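Enolase from the environmental genome shotgun sequencing of the Sargasso Sea (PDB 2QGY) is of unknown function but, as a magnesium-binding member of the enolase superfamily, probably abstracts a proton next to a carboxylate to form an enolate intermediate. Local coordinates at residues G11-L16 with P78-K83; K68-E73 with S103-I108; K83-K88 with A107-L112. All coordinates share one frame; numbering follows the deposited sequence.

Overall arrangement
From the N terminus, the chain enters strand 13-21 through residues 11-16, crosses the antiparallel sheet and runs down helix 60-74 before contact 1 brings residues 78-83 back beside its start, closing a long loop just ahead of helix 82-93. Contact 2 opens earlier on helix 60-74 and ends on helix 99-120, so contacts 1 and 2 cross along the chain. Contact 3, in series after contact 1, opens later than contact 2 and ends on the same part of helix 99-120, where the two share Ala-107 and Ile-108. The salt bridge from Glu-73 to Lys-88 links contacts 2 and 3. Together they tie the sheet to the three helices of the N-terminal domain.

Contact 1: G11-L16 with P78-K83; sequences GKLSRL and PNLSIK
Leu-80, Gly-11 and Pro-78 carry most of this contact, in which the chain leading into strand 13-21 lies against the loop before helix 82-93. Leu-80 puts CB 3.2 Å from Gly-11 O. With CG anti to its backbone N (chi1 -171°), its CD2 methyl reaches the branch of Leu-13, 3.8 Å from Leu-13 CG and almost equally close to both of that residue's methyls; the two side chains meet at about a right angle. Gly-11 is held by its backbone: its N gives a weak hydrogen bond to Leu-80 O (3.4 Å). Without a side chain, and at phi 90° and psi -163°, it also brings its CA close to the carbonyl of Pro-78, in a CA-H...O contact with Pro-78 O at 3.2 Å. Lys-12 lies alongside Pro-78, with CG 3.7 Å from Pro-78 CA, and bends further out bring NZ to 4.1 Å from Pro-78 CB. Leu-13 continues onto Phe-71 and Ile-74 of helix 60-74, while Ser-81 N-caps helix 82-93. The chemistry implies a junction whose polar links, one N-H bond and one CA-H...O contact, are weak, and whose leucine pair is buried whereas Pro-78 is exposed.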
ATOM      1  N   GLY A  11       1.992 -26.598 -11.865  1.00 31.97           N
ATOM      2  CA  GLY A  11       0.860 -27.450 -11.508  1.00 32.36           C
ATOM      3  C   GLY A  11       0.091 -26.933 -10.312  1.00 32.79           C
ATOM      4  O   GLY A  11       0.225 -25.762  -9.957  1.00 33.83           O
ATOM      5  N   LYS A  12      -0.725 -27.794  -9.696  1.00 32.31           N
ATOM      6  CA  LYS A  12      -1.501 -27.427  -8.515  1.00 31.64           C
ATOM      7  C   LYS A  12      -0.601 -27.359  -7.273  1.00 30.60           C
ATOM      8  O   LYS A  12       0.397 -28.056  -7.189  1.00 29.23           O
ATOM      9  CB  LYS A  12      -2.639 -28.422  -8.268  1.00 32.17           C
ATOM     10  CG  LYS A  12      -3.794 -28.367  -9.271  1.00 35.16           C
ATOM     11  CD  LYS A  12      -5.084 -28.910  -8.643  1.00 40.23           C
ATOM     12  CE  LYS A  12      -5.859 -29.827  -9.594  1.00 42.80           C
ATOM     13  NZ  LYS A  12      -7.004 -29.172 -10.281  1.00 45.87           N
ATOM     14  N   LEU A  13      -0.961 -26.503  -6.320  1.00 29.83           N
ATOM     15  CA  LEU A  13      -0.220 -26.400  -5.071  1.00 28.71           C
ATOM     16  C   LEU A  13      -0.929 -27.210  -4.035  1.00 29.08           C
ATOM     17  O   LEU A  13      -2.158 -27.249  -4.017  1.00 30.48           O
ATOM     18  CB  LEU A  13      -0.116 -24.938  -4.602  1.00 28.61           C
ATOM     19  CG  LEU A  13       0.443 -23.918  -5.590  1.00 26.33           C
ATOM     20  CD1 LEU A  13       0.518 -22.544  -4.943  1.00 27.43           C
ATOM     21  CD2 LEU A  13       1.855 -24.329  -6.104  1.00 27.04           C
ATOM     22  N   SER A  14      -0.179 -27.870  -3.163  1.00 28.10           N
ATOM     23  CA  SER A  14      -0.823 -28.695  -2.147  1.00 27.54           C
ATOM     24  C   SER A  14      -0.716 -28.167  -0.722  1.00 26.48           C
ATOM     25  O   SER A  14      -1.644 -28.358   0.079  1.00 26.26           O
ATOM     26  CB  SER A  14      -0.411 -30.173  -2.236  1.00 27.41           C
ATOM     27  OG  SER A  14       0.977 -30.344  -2.036  1.00 31.70           O
ATOM     28  N   ARG A  15       0.386 -27.480  -0.407  1.00 24.81           N
ATOM     29  CA  ARG A  15       0.625 -27.124   0.976  1.00 23.95           C
ATOM     30  C   ARG A  15       1.278 -25.758   1.122  1.00 22.30           C
ATOM     31  O   ARG A  15       2.068 -25.368   0.280  1.00 21.41           O
ATOM     32  CB  ARG A  15       1.487 -28.193   1.638  1.00 24.62           C
ATOM     33  CG  ARG A  15       1.344 -28.266   3.138  1.00 31.15           C
ATOM     34  CD  ARG A  15       2.001 -29.560   3.681  1.00 37.84           C
ATOM     35  NE  ARG A  15       1.272 -30.763   3.270  1.00 45.03           N
ATOM     36  CZ  ARG A  15       0.542 -31.527   4.085  1.00 47.62           C
ATOM     37  NH1 ARG A  15       0.445 -31.228   5.377  1.00 48.80           N
ATOM     38  NH2 ARG A  15      -0.091 -32.599   3.604  1.00 47.51           N
ATOM     39  N   LEU A  16       0.889 -25.055   2.189  1.00 20.26           N
ATOM     40  CA  LEU A  16       1.539 -23.802   2.588  1.00 19.53           C
ATOM     41  C   LEU A  16       1.953 -23.894   4.038  1.00 19.46           C
ATOM     42  O   LEU A  16       1.162 -24.294   4.888  1.00 19.14           O
ATOM     43  CB  LEU A  16       0.604 -22.600   2.377  1.00 19.27           C
ATOM     44  CG  LEU A  16       1.060 -21.194   2.866  1.00 18.92           C
ATOM     45  CD1 LEU A  16       2.232 -20.664   2.071  1.00 19.06           C
ATOM     46  CD2 LEU A  16      -0.118 -20.208   2.798  1.00 20.61           C
ATOM     47  N   PRO A  78      -4.765 -25.670 -12.219  1.00 37.61           N
ATOM     48  CA  PRO A  78      -4.033 -26.882 -12.632  1.00 37.32           C
ATOM     49  C   PRO A  78      -2.743 -26.594 -13.398  1.00 37.22           C
ATOM     50  O   PRO A  78      -1.765 -27.341 -13.286  1.00 37.95           O
ATOM     51  CB  PRO A  78      -5.036 -27.606 -13.549  1.00 37.52           C
ATOM     52  CG  PRO A  78      -5.966 -26.517 -14.044  1.00 38.16           C
ATOM     53  CD  PRO A  78      -6.062 -25.524 -12.912  1.00 37.66           C
ATOM     54  N   ASN A  79      -2.749 -25.535 -14.192  1.00 36.58           N
ATOM     55  CA  ASN A  79      -1.620 -25.223 -15.057  1.00 36.07           C
ATOM     56  C   ASN A  79      -0.864 -23.979 -14.584  1.00 34.25           C
ATOM     57  O   ASN A  79      -0.433 -23.164 -15.385  1.00 34.52           O
ATOM     58  CB  ASN A  79      -2.096 -25.074 -16.507  1.00 36.73           C
ATOM     59  CG  ASN A  79      -3.486 -24.437 -16.614  1.00 39.68           C
ATOM     60  OD1 ASN A  79      -3.834 -23.522 -15.846  1.00 41.65           O
ATOM     61  ND2 ASN A  79      -4.294 -24.925 -17.573  1.00 39.53           N
ATOM     62  N   LEU A  80      -0.710 -23.850 -13.272  1.00 32.31           N
ATOM     63  CA  LEU A  80      -0.049 -22.682 -12.662  1.00 29.85           C
ATOM     64  C   LEU A  80       1.410 -22.503 -13.104  1.00 29.05           C
ATOM     65  O   LEU A  80       2.170 -23.469 -13.215  1.00 28.49           O
ATOM     66  CB  LEU A  80      -0.130 -22.773 -11.135  1.00 29.17           C
ATOM     67  CG  LEU A  80       0.305 -21.560 -10.302  1.00 29.62           C
ATOM     68  CD1 LEU A  80      -0.614 -20.355 -10.541  1.00 28.47           C
ATOM     69  CD2 LEU A  80       0.332 -21.939  -8.818  1.00 29.42           C
ATOM     70  N   SER A  81       1.780 -21.250 -13.355  1.00 27.43           N
ATOM     71  CA  SER A  81       3.153 -20.861 -13.615  1.00 26.50           C
ATOM     72  C   SER A  81       3.405 -19.502 -12.960  1.00 25.59           C
ATOM     73  O   SER A  81       2.469 -18.872 -12.468  1.00 24.76           O
ATOM     74  CB  SER A  81       3.396 -20.759 -15.118  1.00 26.77           C
ATOM     75  OG  SER A  81       2.675 -19.661 -15.679  1.00 27.76           O
ATOM     76  N   ILE A  82       4.664 -19.072 -12.947  1.00 24.65           N
ATOM     77  CA  ILE A  82       5.023 -17.728 -12.453  1.00 23.42           C
ATOM     78  C   ILE A  82       4.191 -16.700 -13.209  1.00 23.49           C
ATOM     79  O   ILE A  82       3.552 -15.839 -12.598  1.00 23.04           O
ATOM     80  CB  ILE A  82       6.514 -17.429 -12.623  1.00 22.62           C
ATOM     81  CG1 ILE A  82       7.346 -18.359 -11.744  1.00 22.32           C
ATOM     82  CG2 ILE A  82       6.844 -15.952 -12.220  1.00 22.10           C
ATOM     83  CD1 ILE A  82       8.760 -18.526 -12.282  1.00 24.34           C
ATOM     84  N   LYS A  83       4.164 -16.832 -14.534  1.00 23.43           N
ATOM     85  CA  LYS A  83       3.380 -15.935 -15.398  1.00 24.00           C
ATOM     86  C   LYS A  83       1.887 -15.963 -15.108  1.00 23.52           C
ATOM     87  O   LYS A  83       1.277 -14.903 -14.985  1.00 23.13           O
ATOM     88  CB  LYS A  83       3.629 -16.228 -16.880  1.00 24.83           C
ATOM     89  CG  LYS A  83       2.900 -15.270 -17.823  1.00 29.37           C
ATOM     90  CD  LYS A  83       3.544 -15.232 -19.203  1.00 35.20           C
ATOM     91  CE  LYS A  83       2.594 -14.625 -20.246  1.00 38.09           C
ATOM     92  NZ  LYS A  83       3.109 -14.804 -21.635  1.00 41.04           N
TER

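Contact 2: K68-E73 with S103-I108; sequences KELFRE and SATSAI
Leu-70 packs against Ala-104, Thr-105 and Ile-108 in the enolase-superfamily N-terminal domain, an antiparallel sheet covered by helices; here the helical segments 68-73 and 103-108 cross at -52°, their axes 10.3 Å apart. The CD1 methyl of Ile-108 comes in beside the base of the leucine, 3.6 Å from Leu-70 CB, while the leucine's own CD1 runs on to the methyl of Thr-105, at 3.9 Å from CG2. Leu-70 CD1 also passes the CB of Ala-104, more loosely. Around this first shell, Ile-89 and Leu-92 of helix 82-93 touch Leu-70, and Phe-58 of the second subunit packs on it too. The Phe-71 ring leads away from helix 99-120, onto Leu-13 and Leu-16 of the sheet. Thr-105 turns an apolar side to helix 60-74 and its polar atom elsewhere: it can offer a methyl to Leu-70 because CG2 stands anti to its carbonyl carbon, which leaves OG1 between the backbone N and C (chi1 63°), hydrogen-bonded to the carbonyl O of Gly-280.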
ATOM      1  N   LYS A  68      -1.935 -16.483   2.885  1.00 18.39           N
ATOM      2  CA  LYS A  68      -2.781 -17.660   3.022  1.00 21.01           C
ATOM      3  C   LYS A  68      -4.011 -17.583   2.102  1.00 21.41           C
ATOM      4  O   LYS A  68      -4.364 -18.575   1.437  1.00 20.88           O
ATOM      5  CB  LYS A  68      -3.240 -17.852   4.483  1.00 20.86           C
ATOM      6  CG  LYS A  68      -4.155 -19.093   4.648  1.00 25.12           C
ATOM      7  CD  LYS A  68      -4.381 -19.488   6.109  1.00 25.03           C
ATOM      8  CE  LYS A  68      -5.773 -19.077   6.606  1.00 32.61           C
ATOM      9  NZ  LYS A  68      -6.135 -19.623   7.986  1.00 32.65           N
ATOM     10  N   GLU A  69      -4.644 -16.412   2.034  1.00 21.35           N
ATOM     11  CA  GLU A  69      -5.833 -16.291   1.178  1.00 22.66           C
ATOM     12  C   GLU A  69      -5.522 -16.368  -0.304  1.00 21.97           C
ATOM     13  O   GLU A  69      -6.289 -16.966  -1.109  1.00 21.74           O
ATOM     14  CB  GLU A  69      -6.619 -15.019   1.481  1.00 22.62           C
ATOM     15  CG  GLU A  69      -7.354 -15.024   2.826  1.00 28.91           C
ATOM     16  CD  GLU A  69      -8.326 -16.200   3.001  1.00 33.57           C
ATOM     17  OE1 GLU A  69      -9.046 -16.538   2.037  1.00 37.73           O
ATOM     18  OE2 GLU A  69      -8.377 -16.778   4.110  1.00 36.69           O
ATOM     19  N   LEU A  70      -4.391 -15.774  -0.678  1.00 20.98           N
ATOM     20  CA  LEU A  70      -3.923 -15.856  -2.053  1.00 20.47           C
ATOM     21  C   LEU A  70      -3.585 -17.302  -2.399  1.00 21.62           C
ATOM     22  O   LEU A  70      -3.926 -17.792  -3.469  1.00 20.36           O
ATOM     23  CB  LEU A  70      -2.735 -14.935  -2.277  1.00 20.53           C
ATOM     24  CG  LEU A  70      -3.090 -13.443  -2.220  1.00 19.76           C
ATOM     25  CD1 LEU A  70      -1.829 -12.572  -2.326  1.00 21.19           C
ATOM     26  CD2 LEU A  70      -4.090 -13.032  -3.281  1.00 18.25           C
ATOM     27  N   PHE A  71      -2.950 -17.995  -1.465  1.00 21.21           N
ATOM     28  CA  PHE A  71      -2.585 -19.364  -1.694  1.00 23.06           C
ATOM     29  C   PHE A  71      -3.811 -20.217  -1.996  1.00 23.91           C
ATOM     30  O   PHE A  71      -3.797 -20.987  -2.951  1.00 24.61           O
ATOM     31  CB  PHE A  71      -1.824 -19.920  -0.500  1.00 22.90           C
ATOM     32  CG  PHE A  71      -1.638 -21.403  -0.544  1.00 22.66           C
ATOM     33  CD1 PHE A  71      -0.609 -21.956  -1.300  1.00 22.94           C
ATOM     34  CD2 PHE A  71      -2.479 -22.242   0.174  1.00 22.76           C
ATOM     35  CE1 PHE A  71      -0.426 -23.314  -1.346  1.00 22.08           C
ATOM     36  CE2 PHE A  71      -2.296 -23.615   0.122  1.00 23.08           C
ATOM     37  CZ  PHE A  71      -1.277 -24.138  -0.637  1.00 22.94           C
ATOM     38  N   ARG A  72      -4.854 -20.075  -1.188  1.00 25.46           N
ATOM     39  CA  ARG A  72      -6.090 -20.842  -1.358  1.00 27.67           C
ATOM     40  C   ARG A  72      -6.668 -20.592  -2.740  1.00 28.50           C
ATOM     41  O   ARG A  72      -7.090 -21.533  -3.435  1.00 30.10           O
ATOM     42  CB  ARG A  72      -7.113 -20.467  -0.295  1.00 27.92           C
ATOM     43  CG  ARG A  72      -6.830 -21.023   1.088  1.00 32.85           C
ATOM     44  CD  ARG A  72      -8.008 -20.731   2.021  1.00 39.92           C
ATOM     45  NE  ARG A  72      -7.687 -21.048   3.411  1.00 46.81           N
ATOM     46  CZ  ARG A  72      -8.288 -20.509   4.475  1.00 50.44           C
ATOM     47  NH1 ARG A  72      -9.241 -19.593   4.326  1.00 52.57           N
ATOM     48  NH2 ARG A  72      -7.923 -20.877   5.697  1.00 52.53           N
ATOM     49  N   GLU A  73      -6.674 -19.332  -3.152  1.00 28.05           N
ATOM     50  CA  GLU A  73      -7.228 -18.973  -4.453  1.00 28.79           C
ATOM     51  C   GLU A  73      -6.441 -19.575  -5.615  1.00 28.70           C
ATOM     52  O   GLU A  73      -7.012 -20.021  -6.599  1.00 29.03           O
ATOM     53  CB  GLU A  73      -7.332 -17.445  -4.577  1.00 28.90           C
ATOM     54  CG  GLU A  73      -7.921 -16.953  -5.896  1.00 30.13           C
ATOM     55  CD  GLU A  73      -9.400 -17.334  -6.106  1.00 35.17           C
ATOM     56  OE1 GLU A  73     -10.081 -17.784  -5.152  1.00 35.05           O
ATOM     57  OE2 GLU A  73      -9.884 -17.157  -7.244  1.00 37.53           O
ATOM     58  N   SER A 103       4.209  -7.204  -0.349  1.00 14.28           N
ATOM     59  CA  SER A 103       5.048  -8.153   0.428  1.00 15.76           C
ATOM     60  C   SER A 103       4.486  -9.580   0.343  1.00 15.11           C
ATOM     61  O   SER A 103       5.243 -10.551   0.190  1.00 14.46           O
ATOM     62  CB  SER A 103       5.149  -7.771   1.896  1.00 14.90           C
ATOM     63  OG  SER A 103       5.926  -6.601   2.034  1.00 22.14           O
ATOM     64  N   ALA A 104       3.162  -9.687   0.472  1.00 14.38           N
ATOM     65  CA  ALA A 104       2.496 -11.001   0.344  1.00 15.25           C
ATOM     66  C   ALA A 104       2.768 -11.658  -1.017  1.00 14.75           C
ATOM     67  O   ALA A 104       3.147 -12.824  -1.068  1.00 15.60           O
ATOM     68  CB  ALA A 104       0.984 -10.866   0.561  1.00 14.85           C
ATOM     69  N   THR A 105       2.581 -10.911  -2.105  1.00 14.22           N
ATOM     70  CA  THR A 105       2.721 -11.483  -3.451  1.00 13.65           C
ATOM     71  C   THR A 105       4.188 -11.735  -3.718  1.00 13.89           C
ATOM     72  O   THR A 105       4.507 -12.675  -4.394  1.00 12.78           O
ATOM     73  CB  THR A 105       2.158 -10.599  -4.575  1.00 13.93           C
ATOM     74  OG1 THR A 105       2.875  -9.353  -4.656  1.00 17.78           O
ATOM     75  CG2 THR A 105       0.676 -10.304  -4.289  1.00 13.69           C
ATOM     76  N   SER A 106       5.076 -10.893  -3.192  1.00 13.68           N
ATOM     77  CA  SER A 106       6.543 -11.190  -3.315  1.00 13.57           C
ATOM     78  C   SER A 106       6.885 -12.575  -2.774  1.00 14.66           C
ATOM     79  O   SER A 106       7.651 -13.333  -3.404  1.00 14.27           O
ATOM     80  CB  SER A 106       7.405 -10.175  -2.544  1.00 14.08           C
ATOM     81  OG  SER A 106       7.246  -8.926  -3.158  1.00 15.76           O
ATOM     82  N   ALA A 107       6.399 -12.877  -1.579  1.00 14.10           N
ATOM     83  CA  ALA A 107       6.789 -14.110  -0.922  1.00 14.07           C
ATOM     84  C   ALA A 107       6.344 -15.292  -1.812  1.00 14.48           C
ATOM     85  O   ALA A 107       7.111 -16.220  -2.012  1.00 14.59           O
ATOM     86  CB  ALA A 107       6.193 -14.212   0.463  1.00 13.99           C
ATOM     87  N   ILE A 108       5.127 -15.227  -2.337  1.00 13.79           N
ATOM     88  CA  ILE A 108       4.584 -16.341  -3.122  1.00 14.64           C
ATOM     89  C   ILE A 108       5.361 -16.401  -4.442  1.00 15.10           C
ATOM     90  O   ILE A 108       5.833 -17.473  -4.832  1.00 16.35           O
ATOM     91  CB  ILE A 108       3.087 -16.199  -3.399  1.00 13.91           C
ATOM     92  CG1 ILE A 108       2.274 -16.296  -2.104  1.00 15.03           C
ATOM     93  CG2 ILE A 108       2.631 -17.307  -4.393  1.00 17.07           C
ATOM     94  CD1 ILE A 108       0.787 -15.816  -2.269  1.00 15.72           C
TER

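Contact 3: K83-K88 with A107-L112; sequences KSFYNK and AIEIAL
The ring of Phe-85 is inserted between the side chains of Ile-108, Glu-109 and Leu-112, in a seam of the N-terminal domain where the helical segments 83-88 and 107-112 run nearly antiparallel (167°), their axes 10.6 Å apart. Phe-85 extends toward helix 99-120 with CG anti to its backbone N (chi1 169°), which sends the ring's far end to the start of the opposing segment and leaves its base beside the end. At that far end CE1 and CZ both meet the CG2 methyl of Ile-108, each at 3.6 Å, and the two side chains stand at about a right angle. At the base, Leu-112 CD1 sits 3.6 Å from Phe-85 CB and equally near CG, again about perpendicular. Along the remaining side, CE2 lies 3.7 Å from Glu-109 CB, so the aliphatic part of the glutamate packs against the ring, which also touches Ile-74 of helix 60-74. Glu-109 then extends past the phenylalanine to Tyr-86, where OE1 approaches the ring edge, in plane, 3.8 Å from CD1; the carboxylate is turned 64° from the tyrosine ring. Its other oxygen, OE2, accepts hydrogen bonds from Trp-113 NE1 and from the backbone N of Ile-283, and the Tyr-86 hydroxyl is hydrogen-bonded to Asp-284. Both residues therefore join this helix pair to helix 282-294 of the barrel domain. The chemistry implies a division of labour: Phe-85 fills the seam through apolar contacts, while the buried carboxylate of Glu-109 finds N-H donors at its OE2 and would probably be stabilised by them as an anion.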
ATOM      1  N   LYS A  83       4.164 -16.832 -14.534  1.00 23.43           N
ATOM      2  CA  LYS A  83       3.380 -15.935 -15.398  1.00 24.00           C
ATOM      3  C   LYS A  83       1.887 -15.963 -15.108  1.00 23.52           C
ATOM      4  O   LYS A  83       1.277 -14.903 -14.985  1.00 23.13           O
ATOM      5  CB  LYS A  83       3.629 -16.228 -16.880  1.00 24.83           C
ATOM      6  CG  LYS A  83       2.900 -15.270 -17.823  1.00 29.37           C
ATOM      7  CD  LYS A  83       3.544 -15.232 -19.203  1.00 35.20           C
ATOM      8  CE  LYS A  83       2.594 -14.625 -20.246  1.00 38.09           C
ATOM      9  NZ  LYS A  83       3.109 -14.804 -21.635  1.00 41.04           N
ATOM     10  N   SER A  84       1.274 -17.147 -15.005  1.00 23.12           N
ATOM     11  CA  SER A  84      -0.164 -17.158 -14.770  1.00 22.59           C
ATOM     12  C   SER A  84      -0.472 -16.664 -13.349  1.00 21.96           C
ATOM     13  O   SER A  84      -1.515 -16.044 -13.112  1.00 21.32           O
ATOM     14  CB  SER A  84      -0.826 -18.523 -15.084  1.00 24.03           C
ATOM     15  OG  SER A  84      -0.399 -19.527 -14.198  1.00 24.04           O
ATOM     16  N   PHE A  85       0.436 -16.933 -12.413  1.00 21.77           N
ATOM     17  CA  PHE A  85       0.319 -16.360 -11.066  1.00 20.52           C
ATOM     18  C   PHE A  85       0.304 -14.820 -11.164  1.00 20.30           C
ATOM     19  O   PHE A  85      -0.591 -14.163 -10.637  1.00 20.52           O
ATOM     20  CB  PHE A  85       1.476 -16.796 -10.163  1.00 21.42           C
ATOM     21  CG  PHE A  85       1.537 -16.023  -8.861  1.00 20.53           C
ATOM     22  CD1 PHE A  85       0.562 -16.219  -7.880  1.00 21.58           C
ATOM     23  CD2 PHE A  85       2.537 -15.090  -8.629  1.00 22.95           C
ATOM     24  CE1 PHE A  85       0.582 -15.497  -6.677  1.00 22.47           C
ATOM     25  CE2 PHE A  85       2.559 -14.373  -7.413  1.00 19.47           C
ATOM     26  CZ  PHE A  85       1.588 -14.582  -6.453  1.00 21.20           C
ATOM     27  N   TYR A  86       1.283 -14.279 -11.865  1.00 19.59           N
ATOM     28  CA  TYR A  86       1.446 -12.809 -11.979  1.00 19.91           C
ATOM     29  C   TYR A  86       0.192 -12.194 -12.577  1.00 20.03           C
ATOM     30  O   TYR A  86      -0.367 -11.211 -12.049  1.00 19.42           O
ATOM     31  CB  TYR A  86       2.642 -12.488 -12.871  1.00 19.78           C
ATOM     32  CG  TYR A  86       2.922 -11.003 -13.033  1.00 20.71           C
ATOM     33  CD1 TYR A  86       3.819 -10.346 -12.181  1.00 20.48           C
ATOM     34  CD2 TYR A  86       2.293 -10.251 -14.040  1.00 22.12           C
ATOM     35  CE1 TYR A  86       4.081  -8.988 -12.324  1.00 19.97           C
ATOM     36  CE2 TYR A  86       2.576  -8.862 -14.185  1.00 22.55           C
ATOM     37  CZ  TYR A  86       3.478  -8.265 -13.329  1.00 21.84           C
ATOM     38  OH  TYR A  86       3.783  -6.912 -13.449  1.00 20.43           O
ATOM     39  N   ASN A  87      -0.287 -12.812 -13.659  1.00 20.08           N
ATOM     40  CA  ASN A  87      -1.522 -12.376 -14.314  1.00 21.40           C
ATOM     41  C   ASN A  87      -2.756 -12.447 -13.428  1.00 20.97           C
ATOM     42  O   ASN A  87      -3.621 -11.548 -13.459  1.00 22.02           O
ATOM     43  CB  ASN A  87      -1.733 -13.146 -15.642  1.00 21.10           C
ATOM     44  CG  ASN A  87      -0.703 -12.781 -16.682  1.00 23.57           C
ATOM     45  OD1 ASN A  87      -0.085 -11.708 -16.612  1.00 25.79           O
ATOM     46  ND2 ASN A  87      -0.521 -13.649 -17.679  1.00 23.55           N
ATOM     47  N   LYS A  88      -2.848 -13.502 -12.623  1.00 21.22           N
ATOM     48  CA  LYS A  88      -3.965 -13.662 -11.710  1.00 21.63           C
ATOM     49  C   LYS A  88      -3.935 -12.580 -10.626  1.00 20.95           C
ATOM     50  O   LYS A  88      -4.967 -12.015 -10.284  1.00 20.42           O
ATOM     51  CB  LYS A  88      -3.907 -15.036 -11.059  1.00 21.88           C
ATOM     52  CG  LYS A  88      -4.917 -15.272  -9.936  1.00 26.76           C
ATOM     53  CD  LYS A  88      -6.320 -15.494 -10.479  1.00 32.68           C
ATOM     54  CE  LYS A  88      -7.253 -15.937  -9.361  1.00 36.51           C
ATOM     55  NZ  LYS A  88      -8.504 -16.561  -9.896  1.00 39.59           N
ATOM     56  N   ALA A 107       6.399 -12.877  -1.579  1.00 14.10           N
ATOM     57  CA  ALA A 107       6.789 -14.110  -0.922  1.00 14.07           C
ATOM     58  C   ALA A 107       6.344 -15.292  -1.812  1.00 14.48           C
ATOM     59  O   ALA A 107       7.111 -16.220  -2.012  1.00 14.59           O
ATOM     60  CB  ALA A 107       6.193 -14.212   0.463  1.00 13.99           C
ATOM     61  N   ILE A 108       5.127 -15.227  -2.337  1.00 13.79           N
ATOM     62  CA  ILE A 108       4.584 -16.341  -3.122  1.00 14.64           C
ATOM     63  C   ILE A 108       5.361 -16.401  -4.442  1.00 15.10           C
ATOM     64  O   ILE A 108       5.833 -17.473  -4.832  1.00 16.35           O
ATOM     65  CB  ILE A 108       3.087 -16.199  -3.399  1.00 13.91           C
ATOM     66  CG1 ILE A 108       2.274 -16.296  -2.104  1.00 15.03           C
ATOM     67  CG2 ILE A 108       2.631 -17.307  -4.393  1.00 17.07           C
ATOM     68  CD1 ILE A 108       0.787 -15.816  -2.269  1.00 15.72           C
ATOM     69  N   GLU A 109       5.563 -15.251  -5.102  1.00 14.84           N
ATOM     70  CA  GLU A 109       6.249 -15.319  -6.397  1.00 15.13           C
ATOM     71  C   GLU A 109       7.661 -15.848  -6.251  1.00 15.46           C
ATOM     72  O   GLU A 109       8.131 -16.626  -7.097  1.00 15.81           O
ATOM     73  CB  GLU A 109       6.250 -13.981  -7.145  1.00 14.91           C
ATOM     74  CG  GLU A 109       6.537 -14.159  -8.641  1.00 18.22           C
ATOM     75  CD  GLU A 109       6.848 -12.850  -9.336  1.00 19.08           C
ATOM     76  OE1 GLU A 109       5.944 -11.987  -9.476  1.00 18.46           O
ATOM     77  OE2 GLU A 109       8.009 -12.720  -9.749  1.00 16.89           O
ATOM     78  N   ILE A 110       8.347 -15.445  -5.195  1.00 14.17           N
ATOM     79  CA  ILE A 110       9.718 -15.892  -4.958  1.00 14.74           C
ATOM     80  C   ILE A 110       9.716 -17.412  -4.773  1.00 14.84           C
ATOM     81  O   ILE A 110      10.593 -18.106  -5.299  1.00 15.78           O
ATOM     82  CB  ILE A 110      10.332 -15.177  -3.726  1.00 15.10           C
ATOM     83  CG1 ILE A 110      10.663 -13.708  -4.098  1.00 13.86           C
ATOM     84  CG2 ILE A 110      11.639 -15.901  -3.255  1.00 15.76           C
ATOM     85  CD1 ILE A 110      10.992 -12.817  -2.897  1.00 15.56           C
ATOM     86  N   ALA A 111       8.744 -17.932  -4.034  1.00 15.07           N
ATOM     87  CA  ALA A 111       8.649 -19.413  -3.870  1.00 15.74           C
ATOM     88  C   ALA A 111       8.404 -20.157  -5.194  1.00 17.42           C
ATOM     89  O   ALA A 111       8.920 -21.273  -5.394  1.00 17.60           O
ATOM     90  CB  ALA A 111       7.591 -19.789  -2.864  1.00 15.34           C
ATOM     91  N   LEU A 112       7.589 -19.561  -6.067  1.00 17.24           N
ATOM     92  CA  LEU A 112       7.325 -20.159  -7.382  1.00 17.85           C
ATOM     93  C   LEU A 112       8.592 -20.153  -8.259  1.00 18.60           C
ATOM     94  O   LEU A 112       8.834 -21.091  -9.041  1.00 18.94           O
ATOM     95  CB  LEU A 112       6.138 -19.478  -8.069  1.00 17.94           C
ATOM     96  CG  LEU A 112       4.752 -19.531  -7.392  1.00 19.46           C
ATOM     97  CD1 LEU A 112       3.698 -18.882  -8.236  1.00 20.13           C
ATOM     98  CD2 LEU A 112       4.295 -20.977  -6.981  1.00 20.43           C
TER